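Local coordinates for oxysterol-binding protein homolog 1 (Saccharomyces cerevisiae, PDB 5H28) that carries sterols and other lipids between membranes, its ankyrin repeats targeting it to the nucleus-vacuole junction through NVJ1, at residues S1-L13 with N36-A48. Numbering follows the deposited sequence.
Sequences SKPLLKLKLLDAL and NVQQVLHLMLHYA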
loop_
_atom_site.group_PDB
_atom_site.type_symbol
_atom_site.label_atom_id
_atom_site.label_comp_id
_atom_site.label_asym_id
_atom_site.label_seq_id
_atom_site.Cartn_x
_atom_site.Cartn_y
_atom_site.Cartn_z
ATOM N N SER A 1 -31.759 7.611 -13.929
ATOM C CA SER A 1 -31.707 7.979 -12.493
ATOM C C SER A 1 -30.285 8.275 -12.041
ATOM O O SER A 1 -30.068 9.112 -11.164
ATOM C CB SER A 1 -32.289 6.864 -11.627
ATOM O OG SER A 1 -32.355 7.265 -10.267
ATOM N N LYS A 2 -29.312 7.577 -12.619
ATOM C CA LYS A 2 -27.918 7.820 -12.260
ATOM C C LYS A 2 -27.513 9.212 -12.734
ATOM O O LYS A 2 -26.892 9.969 -11.990
ATOM C CB LYS A 2 -26.986 6.775 -12.877
ATOM C CG LYS A 2 -25.517 7.177 -12.789
ATOM C CD LYS A 2 -24.590 6.145 -13.396
ATOM C CE LYS A 2 -24.399 4.960 -12.473
ATOM N NZ LYS A 2 -23.329 4.061 -12.986
ATOM N N PRO A 3 -27.849 9.566 -13.988
ATOM C CA PRO A 3 -27.491 10.895 -14.492
ATOM C C PRO A 3 -28.074 11.982 -13.595
ATOM O O PRO A 3 -27.455 13.021 -13.373
ATOM C CB PRO A 3 -28.108 10.910 -15.888
ATOM C CG PRO A 3 -28.005 9.478 -16.306
ATOM C CD PRO A 3 -28.455 8.753 -15.057
ATOM N N LEU A 4 -29.272 11.735 -13.076
ATOM C CA LEU A 4 -29.920 12.700 -12.201
ATOM C C LEU A 4 -29.138 12.830 -10.899
ATOM O O LEU A 4 -28.912 13.936 -10.411
ATOM C CB LEU A 4 -31.366 12.279 -11.917
ATOM C CG LEU A 4 -32.189 13.214 -11.023
ATOM C CD1 LEU A 4 -33.668 13.063 -11.348
ATOM C CD2 LEU A 4 -31.917 12.902 -9.558
ATOM N N LEU A 5 -28.715 11.701 -10.342
ATOM C CA LEU A 5 -27.955 11.720 -9.096
ATOM C C LEU A 5 -26.604 12.411 -9.261
ATOM O O LEU A 5 -26.150 13.117 -8.362
ATOM C CB LEU A 5 -27.748 10.294 -8.580
ATOM C CG LEU A 5 -28.995 9.579 -8.060
ATOM C CD1 LEU A 5 -28.669 8.123 -7.788
ATOM C CD2 LEU A 5 -29.502 10.262 -6.798
ATOM N N LYS A 6 -25.970 12.209 -10.411
ATOM C CA LYS A 6 -24.674 12.819 -10.690
ATOM C C LYS A 6 -24.789 14.338 -10.789
ATOM O O LYS A 6 -23.976 15.067 -10.221
ATOM C CB LYS A 6 -24.100 12.257 -11.992
ATOM C CG LYS A 6 -22.780 12.879 -12.412
ATOM C CD LYS A 6 -22.254 12.227 -13.682
ATOM C CE LYS A 6 -21.007 12.921 -14.194
ATOM N NZ LYS A 6 -21.285 14.320 -14.625
ATOM N N LEU A 7 -25.800 14.809 -11.510
ATOM C CA LEU A 7 -26.018 16.243 -11.676
ATOM C C LEU A 7 -26.331 16.881 -10.324
ATOM O O LEU A 7 -25.861 17.978 -10.018
ATOM C CB LEU A 7 -27.176 16.486 -12.649
ATOM C CG LEU A 7 -27.461 17.937 -13.045
ATOM C CD1 LEU A 7 -26.287 18.487 -13.843
ATOM C CD2 LEU A 7 -28.741 18.003 -13.872
ATOM N N LYS A 8 -27.132 16.182 -9.526
ATOM C CA LYS A 8 -27.528 16.642 -8.200
ATOM C C LYS A 8 -26.310 16.777 -7.291
ATOM O O LYS A 8 -26.142 17.778 -6.592
ATOM C CB LYS A 8 -28.513 15.643 -7.581
ATOM C CG LYS A 8 -28.964 15.978 -6.170
ATOM C CD LYS A 8 -29.664 14.791 -5.512
ATOM C CE LYS A 8 -30.903 14.359 -6.274
ATOM N NZ LYS A 8 -31.956 15.410 -6.256
ATOM N N LEU A 9 -25.459 15.757 -7.303
ATOM C CA LEU A 9 -24.268 15.763 -6.469
ATOM C C LEU A 9 -23.290 16.851 -6.890
ATOM O O LEU A 9 -22.751 17.573 -6.046
ATOM C CB LEU A 9 -23.589 14.393 -6.517
ATOM C CG LEU A 9 -22.289 14.255 -5.722
ATOM C CD1 LEU A 9 -22.541 14.627 -4.273
ATOM C CD2 LEU A 9 -21.767 12.824 -5.826
ATOM N N LEU A 10 -23.056 16.974 -8.195
ATOM C CA LEU A 10 -22.141 17.990 -8.694
ATOM C C LEU A 10 -22.627 19.393 -8.335
ATOM O O LEU A 10 -21.824 20.270 -8.022
ATOM C CB LEU A 10 -21.981 17.861 -10.212
ATOM C CG LEU A 10 -21.053 16.734 -10.666
ATOM C CD1 LEU A 10 -21.234 16.480 -12.157
ATOM C CD2 LEU A 10 -19.613 17.102 -10.351
ATOM N N ASP A 11 -23.941 19.598 -8.360
ATOM C CA ASP A 11 -24.508 20.905 -8.044
ATOM C C ASP A 11 -24.209 21.275 -6.597
ATOM O O ASP A 11 -23.811 22.405 -6.301
ATOM C CB ASP A 11 -26.022 20.892 -8.287
ATOM C CG ASP A 11 -26.632 22.284 -8.265
ATOM O OD1 ASP A 11 -26.151 23.165 -9.007
ATOM O OD2 ASP A 11 -27.600 22.497 -7.510
ATOM N N ALA A 12 -24.391 20.317 -5.696
ATOM C CA ALA A 12 -24.129 20.547 -4.281
ATOM C C ALA A 12 -22.634 20.764 -4.033
ATOM O O ALA A 12 -22.243 21.625 -3.241
ATOM C CB ALA A 12 -24.636 19.365 -3.457
ATOM N N LEU A 13 -21.799 19.987 -4.711
ATOM C CA LEU A 13 -20.360 20.118 -4.534
ATOM C C LEU A 13 -19.851 21.473 -5.011
ATOM O O LEU A 13 -18.998 22.081 -4.357
ATOM C CB LEU A 13 -19.631 18.982 -5.260
ATOM C CG LEU A 13 -19.829 17.583 -4.655
ATOM C CD1 LEU A 13 -19.270 16.529 -5.592
ATOM C CD2 LEU A 13 -19.144 17.494 -3.297
ATOM N N ASN A 36 -27.770 2.760 -8.288
ATOM C CA ASN A 36 -27.364 4.061 -8.805
ATOM C C ASN A 36 -26.843 4.952 -7.694
ATOM O O ASN A 36 -25.844 5.651 -7.869
ATOM C CB ASN A 36 -28.535 4.742 -9.512
ATOM C CG ASN A 36 -29.030 3.949 -10.700
ATOM O OD1 ASN A 36 -28.239 3.484 -11.521
ATOM N ND2 ASN A 36 -30.344 3.796 -10.805
ATOM N N VAL A 37 -27.523 4.928 -6.554
ATOM C CA VAL A 37 -27.112 5.721 -5.405
ATOM C C VAL A 37 -25.704 5.314 -4.989
ATOM O O VAL A 37 -24.839 6.161 -4.785
ATOM C CB VAL A 37 -28.086 5.520 -4.220
ATOM C CG1 VAL A 37 -27.495 6.090 -2.937
ATOM C CG2 VAL A 37 -29.415 6.202 -4.534
ATOM N N GLN A 38 -25.480 4.010 -4.878
ATOM C CA GLN A 38 -24.175 3.489 -4.494
ATOM C C GLN A 38 -23.089 3.856 -5.501
ATOM O O GLN A 38 -22.012 4.308 -5.127
ATOM C CB GLN A 38 -24.234 1.966 -4.358
ATOM C CG GLN A 38 -25.004 1.466 -3.151
ATOM C CD GLN A 38 -24.301 1.776 -1.849
ATOM O OE1 GLN A 38 -23.125 1.456 -1.677
ATOM N NE2 GLN A 38 -25.015 2.400 -0.921
ATOM N N GLN A 39 -23.378 3.665 -6.783
ATOM C CA GLN A 39 -22.404 3.955 -7.819
ATOM C C GLN A 39 -21.965 5.413 -7.860
ATOM O O GLN A 39 -20.784 5.699 -8.064
ATOM C CB GLN A 39 -22.949 3.518 -9.176
ATOM C CG GLN A 39 -23.022 2.004 -9.305
ATOM C CD GLN A 39 -23.738 1.547 -10.553
ATOM O OE1 GLN A 39 -23.408 1.964 -11.659
ATOM N NE2 GLN A 39 -24.719 0.669 -10.382
ATOM N N VAL A 40 -22.903 6.333 -7.669
ATOM C CA VAL A 40 -22.563 7.750 -7.687
ATOM C C VAL A 40 -21.797 8.141 -6.426
ATOM O O VAL A 40 -20.868 8.947 -6.490
ATOM C CB VAL A 40 -23.829 8.622 -7.836
ATOM C CG1 VAL A 40 -23.482 10.101 -7.661
ATOM C CG2 VAL A 40 -24.436 8.400 -9.214
ATOM N N LEU A 41 -22.181 7.575 -5.282
ATOM C CA LEU A 41 -21.491 7.872 -4.028
ATOM C C LEU A 41 -20.039 7.408 -4.096
ATOM O O LEU A 41 -19.152 8.071 -3.562
ATOM C CB LEU A 41 -22.201 7.206 -2.843
ATOM C CG LEU A 41 -23.520 7.843 -2.398
ATOM C CD1 LEU A 41 -24.149 6.991 -1.306
ATOM C CD2 LEU A 41 -23.273 9.260 -1.896
ATOM N N HIS A 42 -19.793 6.273 -4.751
ATOM C CA HIS A 42 -18.431 5.758 -4.892
ATOM C C HIS A 42 -17.542 6.713 -5.689
ATOM O O HIS A 42 -16.321 6.683 -5.560
ATOM C CB HIS A 42 -18.429 4.390 -5.587
ATOM C CG HIS A 42 -18.613 3.233 -4.654
ATOM N ND1 HIS A 42 -19.831 2.906 -4.102
ATOM C CD2 HIS A 42 -17.723 2.339 -4.162
ATOM C CE1 HIS A 42 -19.685 1.860 -3.307
ATOM N NE2 HIS A 42 -18.415 1.497 -3.325
ATOM N N LEU A 43 -18.151 7.558 -6.515
ATOM C CA LEU A 43 -17.383 8.507 -7.316
ATOM C C LEU A 43 -17.435 9.921 -6.752
ATOM O O LEU A 43 -16.918 10.855 -7.357
ATOM C CB LEU A 43 -17.891 8.517 -8.761
ATOM C CG LEU A 43 -17.640 7.235 -9.560
ATOM C CD1 LEU A 43 -18.400 7.294 -10.874
ATOM C CD2 LEU A 43 -16.151 7.062 -9.810
ATOM N N MET A 44 -18.042 10.079 -5.578
ATOM C CA MET A 44 -18.156 11.400 -4.982
ATOM C C MET A 44 -16.824 12.106 -4.755
ATOM O O MET A 44 -16.708 13.303 -5.017
ATOM C CB MET A 44 -18.939 11.327 -3.671
ATOM C CG MET A 44 -19.049 12.670 -2.949
ATOM S SD MET A 44 -20.311 12.675 -1.662
ATOM C CE MET A 44 -19.742 11.330 -0.630
ATOM N N LEU A 45 -15.819 11.381 -4.275
ATOM C CA LEU A 45 -14.524 12.006 -4.043
ATOM C C LEU A 45 -13.903 12.465 -5.364
ATOM O O LEU A 45 -13.245 13.506 -5.410
ATOM C CB LEU A 45 -13.583 11.053 -3.299
ATOM C CG LEU A 45 -12.255 11.670 -2.846
ATOM C CD1 LEU A 45 -12.516 12.927 -2.024
ATOM C CD2 LEU A 45 -11.476 10.647 -2.029
ATOM N N HIS A 46 -14.114 11.699 -6.435
ATOM C CA HIS A 46 -13.596 12.088 -7.746
ATOM C C HIS A 46 -14.232 13.415 -8.141
ATOM O O HIS A 46 -13.549 14.354 -8.549
ATOM C CB HIS A 46 -13.968 11.061 -8.823
ATOM C CG HIS A 46 -13.107 9.837 -8.834
ATOM N ND1 HIS A 46 -13.188 8.855 -7.869
ATOM C CD2 HIS A 46 -12.167 9.422 -9.715
ATOM C CE1 HIS A 46 -12.336 7.888 -8.159
ATOM N NE2 HIS A 46 -11.703 8.208 -9.275
ATOM N N TYR A 47 -15.554 13.481 -8.030
ATOM C CA TYR A 47 -16.265 14.691 -8.404
ATOM C C TYR A 47 -15.912 15.873 -7.514
ATOM O O TYR A 47 -15.850 17.006 -7.982
ATOM C CB TYR A 47 -17.778 14.445 -8.393
ATOM C CG TYR A 47 -18.223 13.432 -9.427
ATOM C CD1 TYR A 47 -17.776 13.516 -10.744
ATOM C CD2 TYR A 47 -19.083 12.390 -9.090
ATOM C CE1 TYR A 47 -18.170 12.585 -11.701
ATOM C CE2 TYR A 47 -19.485 11.450 -10.044
ATOM C CZ TYR A 47 -19.023 11.557 -11.344
ATOM O OH TYR A 47 -19.406 10.635 -12.293
ATOM N N ALA A 48 -15.670 15.614 -6.234
ATOM C CA ALA A 48 -15.318 16.689 -5.318
ATOM C C ALA A 48 -13.957 17.259 -5.686
ATOM O O ALA A 48 -13.756 18.469 -5.643
ATOM C CB ALA A 48 -15.305 16.180 -3.891
#
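The Tyr-47 ring is approached obliquely by Leu-10 CD2, Leu-9 CD2 and Lys-6 CE. Lys-6 crosses it at about a right angle, its CE 3.4 Å from Tyr-47 OH, while Leu-10 CD2 lies 3.8 Å from Tyr-47 CB. Cutting Tyr-47 back to an alanine is likely to deprive the Lys-6 methylenes of the ring and hydroxyl they cross and to open a gap beside Leu-9, leaving Leu-10 only its contact with CB. Val-40 is a knob in the hole formed by Lys-2, Leu-5, Lys-6 and Leu-9: with CG1 anti to its backbone N (chi1 172°), CG1 meets Leu-9 CD2 at 3.7 Å, and CG2 meets Leu-5 CB at 3.9 Å. At the N-terminal end, Lys-2 bends at chi3 (-77°) and crosses Gln-39, though the 2.5 Å from NZ to Gln-39 OE1 is too short for an ordinary hydrogen bond, and its exact geometry is doubtful. At the other end Leu-13 CD1 packs 3.8 Å from Tyr-47 CB. Leu-21 of helix 18-28 touches Leu-9 and Leu-13, extending this apolar layer. With axes 9.3 Å apart at a signed crossing angle of -38°, helices 2-13 and 36-42 show close helix-on-helix packing, consistent with the N-terminal end of an ankyrin-repeat stack, whose predicted first repeat takes in most of 36-48.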